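Local coordinates for protein translation initiation factor eIF2B subunit delta (Schizosaccharomyces pombe, PDB 5B04) that forms part of the eIF2B complex, which catalyses the exchange of GDP for GTP on the gamma subunit of eIF2 during translation initiation, at residues I271-H276 / F294-V299; D282-A287 / K312-H317; T337-G342 / S368-I373. All coordinates share one frame; numbering follows the deposited sequence.

How the contacts relate
All three contacts belong to one Rossmann-like domain. Contact 1 pairs two neighbouring parallel strands, contact 3 pairs two more of the same sheet, and contact 2 joins the two helices that follow the strands of contact 1. The sheet runs on from contact 1 to contact 3, whose centres are about 10 Å apart: Leu272 N meets Lys338 O at 2.8 Å, a probable hydrogen bond. The centres of contacts 1 and 2 also lie about 10 Å apart, with Val296 wedged against Leu284 and Leu314. Contacts 2 and 3 are about 18 Å apart between centres and touch lightly, Val283 CG1 approaching Phe340 CE2 at 4.2 Å.

Contact 1: I271-H276 / F294-V299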
loop_
_atom_site.group_PDB
_atom_site.type_symbol
_atom_site.label_atom_id
_atom_site.label_comp_id
_atom_site.label_asym_id
_atom_site.label_seq_id
_atom_site.Cartn_x
_atom_site.Cartn_y
_atom_site.Cartn_z
ATOM N N ILE G 271 -18.434 20.713 15.934
ATOM C CA ILE G 271 -18.554 19.261 15.907
ATOM C C ILE G 271 -19.042 18.729 14.562
ATOM O O ILE G 271 -20.018 19.227 14.003
ATOM C CB ILE G 271 -19.501 18.780 17.020
ATOM C CG1 ILE G 271 -18.942 19.180 18.386
ATOM C CG2 ILE G 271 -19.711 17.279 16.943
ATOM C CD1 ILE G 271 -19.844 18.831 19.542
ATOM N N LEU G 272 -18.354 17.712 14.051
ATOM C CA LEU G 272 -18.707 17.114 12.771
ATOM C C LEU G 272 -19.460 15.802 12.957
ATOM O O LEU G 272 -18.937 14.852 13.539
ATOM C CB LEU G 272 -17.448 16.884 11.926
ATOM C CG LEU G 272 -17.582 16.603 10.423
ATOM C CD1 LEU G 272 -16.280 16.938 9.718
ATOM C CD2 LEU G 272 -17.968 15.157 10.134
ATOM N N THR G 273 -20.640 15.720 12.381
ATOM C CA THR G 273 -21.356 14.478 12.348
ATOM C C THR G 273 -21.595 14.130 10.918
ATOM O O THR G 273 -21.868 14.998 10.140
ATOM C CB THR G 273 -22.706 14.604 13.002
ATOM O OG1 THR G 273 -23.439 13.403 12.779
ATOM C CG2 THR G 273 -23.438 15.722 12.400
ATOM N N TYR G 274 -21.491 12.859 10.575
ATOM C CA TYR G 274 -21.647 12.441 9.207
ATOM C C TYR G 274 -22.982 11.744 9.117
ATOM O O TYR G 274 -23.343 10.978 9.957
ATOM C CB TYR G 274 -20.414 11.660 8.809
ATOM C CG TYR G 274 -20.473 10.968 7.492
ATOM C CD1 TYR G 274 -20.840 11.622 6.354
ATOM C CD2 TYR G 274 -20.138 9.670 7.390
ATOM C CE1 TYR G 274 -20.883 10.975 5.152
ATOM C CE2 TYR G 274 -20.187 9.022 6.200
ATOM C CZ TYR G 274 -20.556 9.683 5.092
ATOM O OH TYR G 274 -20.580 9.011 3.924
ATOM N N LEU G 275 -23.708 12.007 8.055
ATOM C CA LEU G 275 -24.971 11.365 7.818
ATOM C C LEU G 275 -26.088 11.563 8.829
ATOM O O LEU G 275 -26.381 12.669 9.186
ATOM C CB LEU G 275 -24.649 9.951 7.456
ATOM C CG LEU G 275 -23.866 9.987 6.157
ATOM C CD1 LEU G 275 -23.386 8.618 5.772
ATOM C CD2 LEU G 275 -24.722 10.529 5.052
ATOM N N HIS G 276 -26.731 10.494 9.254
ATOM C CA HIS G 276 -27.853 10.614 10.119
ATOM C C HIS G 276 -27.632 9.493 11.106
ATOM O O HIS G 276 -27.871 8.363 10.786
ATOM C CB HIS G 276 -29.225 10.442 9.524
ATOM C CG HIS G 276 -30.364 10.654 10.460
ATOM N ND1 HIS G 276 -30.437 11.716 11.321
ATOM C CD2 HIS G 276 -31.501 9.950 10.639
ATOM C CE1 HIS G 276 -31.555 11.647 12.010
ATOM N NE2 HIS G 276 -32.221 10.586 11.611
ATOM N N PHE G 294 -21.991 25.528 20.988
ATOM C CA PHE G 294 -21.272 24.843 19.924
ATOM C C PHE G 294 -22.057 24.928 18.625
ATOM O O PHE G 294 -23.232 25.295 18.625
ATOM C CB PHE G 294 -21.029 23.378 20.297
ATOM C CG PHE G 294 -22.289 22.566 20.399
ATOM C CD1 PHE G 294 -23.047 22.586 21.557
ATOM C CD2 PHE G 294 -22.718 21.787 19.338
ATOM C CE1 PHE G 294 -24.209 21.847 21.655
ATOM C CE2 PHE G 294 -23.879 21.042 19.431
ATOM C CZ PHE G 294 -24.624 21.072 20.591
ATOM N N ARG G 295 -21.408 24.591 17.517
ATOM C CA ARG G 295 -22.107 24.467 16.248
ATOM C C ARG G 295 -21.754 23.139 15.590
ATOM O O ARG G 295 -20.687 22.576 15.840
ATOM C CB ARG G 295 -21.780 25.641 15.319
ATOM C CG ARG G 295 -20.312 25.811 14.976
ATOM C CD ARG G 295 -20.119 27.029 14.084
ATOM N NE ARG G 295 -18.713 27.316 13.818
ATOM C CZ ARG G 295 -18.095 27.028 12.677
ATOM N NH1 ARG G 295 -18.762 26.440 11.691
ATOM N NH2 ARG G 295 -16.813 27.326 12.520
ATOM N N VAL G 296 -22.662 22.639 14.760
ATOM C CA VAL G 296 -22.507 21.323 14.157
ATOM C C VAL G 296 -22.205 21.411 12.665
ATOM O O VAL G 296 -22.825 22.188 11.942
ATOM C CB VAL G 296 -23.775 20.465 14.366
ATOM C CG1 VAL G 296 -23.634 19.113 13.681
ATOM C CG2 VAL G 296 -24.057 20.288 15.848
ATOM N N VAL G 297 -21.241 20.618 12.211
ATOM C CA VAL G 297 -20.982 20.478 10.786
ATOM C C VAL G 297 -21.515 19.140 10.295
ATOM O O VAL G 297 -21.048 18.083 10.721
ATOM C CB VAL G 297 -19.485 20.584 10.457
ATOM C CG1 VAL G 297 -19.243 20.235 8.998
ATOM C CG2 VAL G 297 -18.971 21.978 10.772
ATOM N N VAL G 298 -22.501 19.188 9.408
ATOM C CA VAL G 298 -23.100 17.975 8.868
ATOM C C VAL G 298 -22.527 17.645 7.496
ATOM O O VAL G 298 -22.651 18.430 6.556
ATOM C CB VAL G 298 -24.629 18.097 8.759
ATOM C CG1 VAL G 298 -25.211 16.866 8.080
ATOM C CG2 VAL G 298 -25.244 18.295 10.136
ATOM N N VAL G 299 -21.896 16.480 7.390
ATOM C CA VAL G 299 -21.346 16.017 6.124
ATOM C C VAL G 299 -22.269 14.981 5.495
ATOM O O VAL G 299 -22.588 13.967 6.115
ATOM C CB VAL G 299 -19.940 15.415 6.304
ATOM C CG1 VAL G 299 -19.440 14.833 4.994
ATOM C CG2 VAL G 299 -18.975 16.468 6.827
#
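Ile271 to Leu275 pairs in parallel with Arg295 to Val299, the two strands of a beta-alpha-beta unit whose helix 278-289 links them. Five backbone hydrogen bonds run between them. Ile271 uses both its polar atoms, its N giving to Arg295 O and its O taking Val297 N; Thr273 does likewise, its N reaching Val297 O at 2.9 Å and its O receiving Val299 N at 3.1 Å. Leu275 N closes the ladder on Val299 O at 3.0 Å, a nearly straight bond of 176°.

The apolar contacts sort onto two faces. On one, Leu272 lays its CD2 branch against Val299 CG2 at 3.7 Å, while Val299 CG1 turns to Tyr274 CD1. With CG opposite the backbone N (chi1 171°), the Tyr274 ring sets its CD1 edge near Val299 O and takes Leu275 CG over the centre of one face; Ala268 of the beta subunit packs on it too. An alanine at this position would remove the ring and is likely to leave Val299 CG1 and the Leu275 side chain without their shared partner. On the other face, packed by helices 278-289 and 306-316, Thr273 CG2 meets Val296 CG1 at 3.6 Å and Val298 CG2 at 3.9 Å. Nearer the start of the strands, Ile271 CD1 approaches the Phe294 ring obliquely.

Between the two strands, then, the hydrogen bonding is all main chain and the side chains meet through carbon; at the margin Arg295 turns its charge away, into a salt bridge with Glu335.

Contact 2: D282-A287 / K312-H317; sequences DVLIHA and KLLTEH
The imidazole of His317 receives Ile285 over one face: CD1 stands 3.6 Å from the ring centroid and only 7° off the normal, a CH-pi contact almost square on. Leu313 O, from the same turn of chain, lies in the ring plane at its edge. The contact joins two helices packed on the same side of a Rossmann-like sheet, 278-289 after its first strand and 306-316 after its second, with His317 just past the end of the latter; the axes of these short segments run nearly parallel, 10° apart and 10.5 Å from each other.

Ile285 is the main projection from its helix. Its CG1 sits beside the backbone N (chi1 -69°) and the chain is extended beyond it, which carries CD1 out across the gap to the histidine, while the CG2 branch comes against the ring at ND1, 3.4 Å away. Leu313 CD1 meets Ile285 CD1 at 4.1 Å. Deeper in, toward the sheet, the leucines take over: Leu284 CD1 touches Leu314 CD1 at 3.8 Å, the two side chains crossing at a slant. Both leucines rest on Val296 of strand 294-300, so this inner layer is buried, whereas His317 lies at the solvent-facing border.

No hydrogen bond crosses between the segments; apolar packing and the CH-pi contact make the whole join. The inner and outer layers are tied together by Leu314, which sends its other branch outward, CD2 lying 4.1 Å from Ile285 CG1.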
loop_
_atom_site.group_PDB
_atom_site.type_symbol
_atom_site.label_atom_id
_atom_site.label_comp_id
_atom_site.label_asym_id
_atom_site.label_seq_id
_atom_site.Cartn_x
_atom_site.Cartn_y
_atom_site.Cartn_z
ATOM N N ASP G 282 -28.598 12.397 19.294
ATOM C CA ASP G 282 -29.025 12.496 20.684
ATOM C C ASP G 282 -27.981 13.216 21.529
ATOM O O ASP G 282 -28.323 13.982 22.426
ATOM C CB ASP G 282 -29.307 11.109 21.264
ATOM C CG ASP G 282 -30.620 10.530 20.780
ATOM O OD1 ASP G 282 -31.486 11.311 20.330
ATOM O OD2 ASP G 282 -30.792 9.294 20.854
ATOM N N VAL G 283 -26.708 12.967 21.234
ATOM C CA VAL G 283 -25.612 13.613 21.949
ATOM C C VAL G 283 -25.641 15.124 21.740
ATOM O O VAL G 283 -25.529 15.895 22.692
ATOM C CB VAL G 283 -24.240 13.064 21.501
ATOM C CG1 VAL G 283 -23.110 13.895 22.092
ATOM C CG2 VAL G 283 -24.097 11.605 21.900
ATOM N N LEU G 284 -25.805 15.535 20.487
ATOM C CA LEU G 284 -25.809 16.949 20.132
ATOM C C LEU G 284 -27.024 17.679 20.695
ATOM O O LEU G 284 -26.893 18.757 21.275
ATOM C CB LEU G 284 -25.761 17.111 18.611
ATOM C CG LEU G 284 -24.473 16.640 17.935
ATOM C CD1 LEU G 284 -24.634 16.630 16.425
ATOM C CD2 LEU G 284 -23.305 17.524 18.347
ATOM N N ILE G 285 -28.203 17.089 20.513
ATOM C CA ILE G 285 -29.442 17.673 21.017
ATOM C C ILE G 285 -29.385 17.837 22.531
ATOM O O ILE G 285 -29.711 18.899 23.063
ATOM C CB ILE G 285 -30.666 16.816 20.636
ATOM C CG1 ILE G 285 -30.910 16.882 19.128
ATOM C CG2 ILE G 285 -31.903 17.284 21.387
ATOM C CD1 ILE G 285 -32.075 16.041 18.660
ATOM N N HIS G 286 -28.960 16.779 23.214
ATOM C CA HIS G 286 -28.777 16.809 24.660
ATOM C C HIS G 286 -27.800 17.909 25.060
ATOM O O HIS G 286 -28.016 18.612 26.042
ATOM C CB HIS G 286 -28.281 15.451 25.161
ATOM C CG HIS G 286 -28.005 15.404 26.631
ATOM N ND1 HIS G 286 -26.789 15.760 27.172
ATOM C CD2 HIS G 286 -28.784 15.026 27.672
ATOM C CE1 HIS G 286 -26.832 15.611 28.484
ATOM N NE2 HIS G 286 -28.031 15.168 28.814
ATOM N N ALA G 287 -26.738 18.063 24.275
ATOM C CA ALA G 287 -25.684 19.027 24.575
ATOM C C ALA G 287 -26.199 20.466 24.614
ATOM O O ALA G 287 -25.822 21.236 25.495
ATOM C CB ALA G 287 -24.557 18.900 23.563
ATOM N N LYS G 312 -32.138 18.721 9.036
ATOM C CA LYS G 312 -33.517 19.071 9.347
ATOM C C LYS G 312 -33.771 18.964 10.845
ATOM O O LYS G 312 -34.275 19.898 11.468
ATOM C CB LYS G 312 -34.485 18.167 8.580
ATOM C CG LYS G 312 -35.953 18.492 8.794
ATOM C CD LYS G 312 -36.844 17.471 8.106
ATOM C CE LYS G 312 -38.313 17.808 8.292
ATOM N NZ LYS G 312 -38.675 17.931 9.731
ATOM N N LEU G 313 -33.403 17.822 11.415
ATOM C CA LEU G 313 -33.595 17.560 12.836
ATOM C C LEU G 313 -32.854 18.559 13.721
ATOM O O LEU G 313 -33.441 19.152 14.625
ATOM C CB LEU G 313 -33.144 16.137 13.172
ATOM C CG LEU G 313 -33.067 15.760 14.653
ATOM C CD1 LEU G 313 -34.435 15.851 15.311
ATOM C CD2 LEU G 313 -32.477 14.368 14.823
ATOM N N LEU G 314 -31.565 18.744 13.452
ATOM C CA LEU G 314 -30.713 19.556 14.314
ATOM C C LEU G 314 -31.068 21.042 14.284
ATOM O O LEU G 314 -30.890 21.744 15.279
ATOM C CB LEU G 314 -29.243 19.369 13.932
ATOM C CG LEU G 314 -28.683 17.955 14.098
ATOM C CD1 LEU G 314 -27.171 17.954 13.941
ATOM C CD2 LEU G 314 -29.089 17.364 15.441
ATOM N N THR G 315 -31.563 21.520 13.148
ATOM C CA THR G 315 -31.940 22.926 13.029
ATOM C C THR G 315 -33.314 23.182 13.639
ATOM O O THR G 315 -33.640 24.311 14.001
ATOM C CB THR G 315 -31.940 23.396 11.563
ATOM O OG1 THR G 315 -32.732 22.503 10.770
ATOM C CG2 THR G 315 -30.520 23.435 11.015
ATOM N N GLU G 316 -34.117 22.128 13.749
ATOM C CA GLU G 316 -35.425 22.233 14.388
ATOM C C GLU G 316 -35.278 22.251 15.906
ATOM O O GLU G 316 -36.198 22.645 16.623
ATOM C CB GLU G 316 -36.336 21.084 13.951
ATOM C CG GLU G 316 -36.918 21.255 12.556
ATOM C CD GLU G 316 -37.743 20.060 12.117
ATOM O OE1 GLU G 316 -37.676 19.010 12.790
ATOM O OE2 GLU G 316 -38.457 20.171 11.098
ATOM N N HIS G 317 -34.117 21.820 16.387
ATOM C CA HIS G 317 -33.798 21.906 17.807
ATOM C C HIS G 317 -32.966 23.151 18.084
ATOM O O HIS G 317 -32.427 23.324 19.178
ATOM C CB HIS G 317 -33.062 20.651 18.279
ATOM C CG HIS G 317 -33.955 19.466 18.475
ATOM N ND1 HIS G 317 -34.299 18.994 19.722
ATOM C CD2 HIS G 317 -34.579 18.662 17.582
ATOM C CE1 HIS G 317 -35.094 17.947 19.590
ATOM N NE2 HIS G 317 -35.280 17.725 18.301
#

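Contact 3: T337-G342 / S368-I373; sequences TKIFLG and SNVPVI
Two adjacent parallel strands meet here, Ile339 pairing with Val372 and Phe340 with Ile373, just where strand 372-375 starts. Three backbone hydrogen bonds tie them. Ile339 N gives to Pro371 O at 3.2 Å, and Ile339 O takes Ile373 N. Leu341 N then reaches Ile373 O at 2.8 Å.

Before the pairing begins, Val370 CG1 tucks against Ile339 CG1 at 3.6 Å, the two side chains crossing at about a right angle, and the CD of Pro371 lies by Thr337 O. The turn into this strand is made by Asn369, the positive-phi C-prime residue of a Schellman motif that ends helix 358-367; its side-chain amide is hydrogen-bonded to a neighbouring subunit. In the Rossmann-like sheet strand 338-342 stands between 269-274 and 372-375; after it the chain leaves for the small antiparallel sheet and returns through helix 358-367.

The two faces of this strand pair differ. On the one toward helix 358-367, the Leu341 and Val372 side chains cross at a slant, CD1 of the first 3.6 Å from CG1 of the second, with Ser362 of that helix touching both residues. On the other, Phe340 and Ile373 run side by side in the same direction, Phe340 CG and Ile373 CG1 each lying beside the backbone N (chi1 -77° and -56°). That brings the Ile373 CD1 methyl over one face of the ring, 4.0 Å from the centroid and displaced toward CZ and CE1.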
loop_
_atom_site.group_PDB
_atom_site.type_symbol
_atom_site.label_atom_id
_atom_site.label_comp_id
_atom_site.label_asym_id
_atom_site.label_seq_id
_atom_site.Cartn_x
_atom_site.Cartn_y
_atom_site.Cartn_z
ATOM N N THR G 337 -13.389 20.994 15.225
ATOM C CA THR G 337 -12.556 20.737 16.396
ATOM C C THR G 337 -12.778 19.331 16.951
ATOM O O THR G 337 -11.899 18.773 17.608
ATOM C CB THR G 337 -12.821 21.761 17.516
ATOM O OG1 THR G 337 -14.190 21.677 17.932
ATOM C CG2 THR G 337 -12.524 23.171 17.033
ATOM N N LYS G 338 -13.954 18.765 16.691
ATOM C CA LYS G 338 -14.276 17.416 17.155
ATOM C C LYS G 338 -15.151 16.657 16.161
ATOM O O LYS G 338 -16.013 17.241 15.504
ATOM C CB LYS G 338 -14.970 17.466 18.518
ATOM C CG LYS G 338 -14.023 17.645 19.692
ATOM C CD LYS G 338 -14.768 17.637 21.015
ATOM C CE LYS G 338 -13.812 17.847 22.178
ATOM N NZ LYS G 338 -13.123 19.164 22.099
ATOM N N ILE G 339 -14.924 15.351 16.063
ATOM C CA ILE G 339 -15.705 14.494 15.177
ATOM C C ILE G 339 -16.406 13.394 15.964
ATOM O O ILE G 339 -15.769 12.644 16.704
ATOM C CB ILE G 339 -14.822 13.850 14.091
ATOM C CG1 ILE G 339 -14.164 14.928 13.230
ATOM C CG2 ILE G 339 -15.642 12.907 13.224
ATOM C CD1 ILE G 339 -13.117 14.391 12.282
ATOM N N PHE G 340 -17.722 13.300 15.801
ATOM C CA PHE G 340 -18.509 12.287 16.496
ATOM C C PHE G 340 -19.119 11.300 15.511
ATOM O O PHE G 340 -19.774 11.693 14.546
ATOM C CB PHE G 340 -19.606 12.942 17.335
ATOM C CG PHE G 340 -19.111 13.536 18.623
ATOM C CD1 PHE G 340 -18.262 14.628 18.617
ATOM C CD2 PHE G 340 -19.501 13.002 19.840
ATOM C CE1 PHE G 340 -17.807 15.177 19.801
ATOM C CE2 PHE G 340 -19.050 13.547 21.027
ATOM C CZ PHE G 340 -18.202 14.636 21.007
ATOM N N LEU G 341 -18.902 10.013 15.763
ATOM C CA LEU G 341 -19.366 8.973 14.857
ATOM C C LEU G 341 -20.240 7.939 15.557
ATOM O O LEU G 341 -19.929 7.488 16.658
ATOM C CB LEU G 341 -18.175 8.274 14.201
ATOM C CG LEU G 341 -17.170 9.173 13.481
ATOM C CD1 LEU G 341 -15.998 8.355 12.971
ATOM C CD2 LEU G 341 -17.843 9.921 12.341
ATOM N N GLY G 342 -21.341 7.577 14.907
ATOM C CA GLY G 342 -22.156 6.464 15.348
ATOM C C GLY G 342 -21.704 5.229 14.595
ATOM O O GLY G 342 -21.241 5.330 13.460
ATOM N N SER G 368 -5.911 16.518 10.314
ATOM C CA SER G 368 -6.132 17.857 10.848
ATOM C C SER G 368 -6.096 17.856 12.373
ATOM O O SER G 368 -6.579 18.793 13.011
ATOM C CB SER G 368 -7.465 18.420 10.354
ATOM O OG SER G 368 -7.436 18.646 8.955
ATOM N N ASN G 369 -5.527 16.797 12.942
ATOM C CA ASN G 369 -5.362 16.658 14.388
ATOM C C ASN G 369 -6.680 16.710 15.158
ATOM O O ASN G 369 -6.716 17.131 16.314
ATOM C CB ASN G 369 -4.417 17.739 14.921
ATOM C CG ASN G 369 -3.067 17.722 14.233
ATOM O OD1 ASN G 369 -2.527 16.660 13.923
ATOM N ND2 ASN G 369 -2.515 18.904 13.985
ATOM N N VAL G 370 -7.758 16.275 14.515
ATOM C CA VAL G 370 -9.076 16.285 15.138
ATOM C C VAL G 370 -9.413 14.921 15.734
ATOM O O VAL G 370 -9.301 13.899 15.055
ATOM C CB VAL G 370 -10.171 16.681 14.128
ATOM C CG1 VAL G 370 -11.521 16.770 14.816
ATOM C CG2 VAL G 370 -9.823 18.002 13.461
ATOM N N PRO G 371 -9.816 14.901 17.013
ATOM C CA PRO G 371 -10.210 13.664 17.696
ATOM C C PRO G 371 -11.374 12.954 17.012
ATOM O O PRO G 371 -12.373 13.588 16.672
ATOM C CB PRO G 371 -10.622 14.150 19.089
ATOM C CG PRO G 371 -9.860 15.411 19.283
ATOM C CD PRO G 371 -9.807 16.054 17.928
ATOM N N VAL G 372 -11.233 11.648 16.809
ATOM C CA VAL G 372 -12.307 10.840 16.249
ATOM C C VAL G 372 -12.987 10.045 17.357
ATOM O O VAL G 372 -12.384 9.156 17.957
ATOM C CB VAL G 372 -11.790 9.882 15.163
ATOM C CG1 VAL G 372 -12.890 8.932 14.723
ATOM C CG2 VAL G 372 -11.250 10.669 13.978
ATOM N N ILE G 373 -14.246 10.374 17.626
ATOM C CA ILE G 373 -14.969 9.781 18.743
ATOM C C ILE G 373 -16.070 8.836 18.274
ATOM O O ILE G 373 -17.084 9.271 17.726
ATOM C CB ILE G 373 -15.582 10.871 19.639
ATOM C CG1 ILE G 373 -14.492 11.838 20.110
ATOM C CG2 ILE G 373 -16.304 10.247 20.822
ATOM C CD1 ILE G 373 -15.013 13.002 20.918
#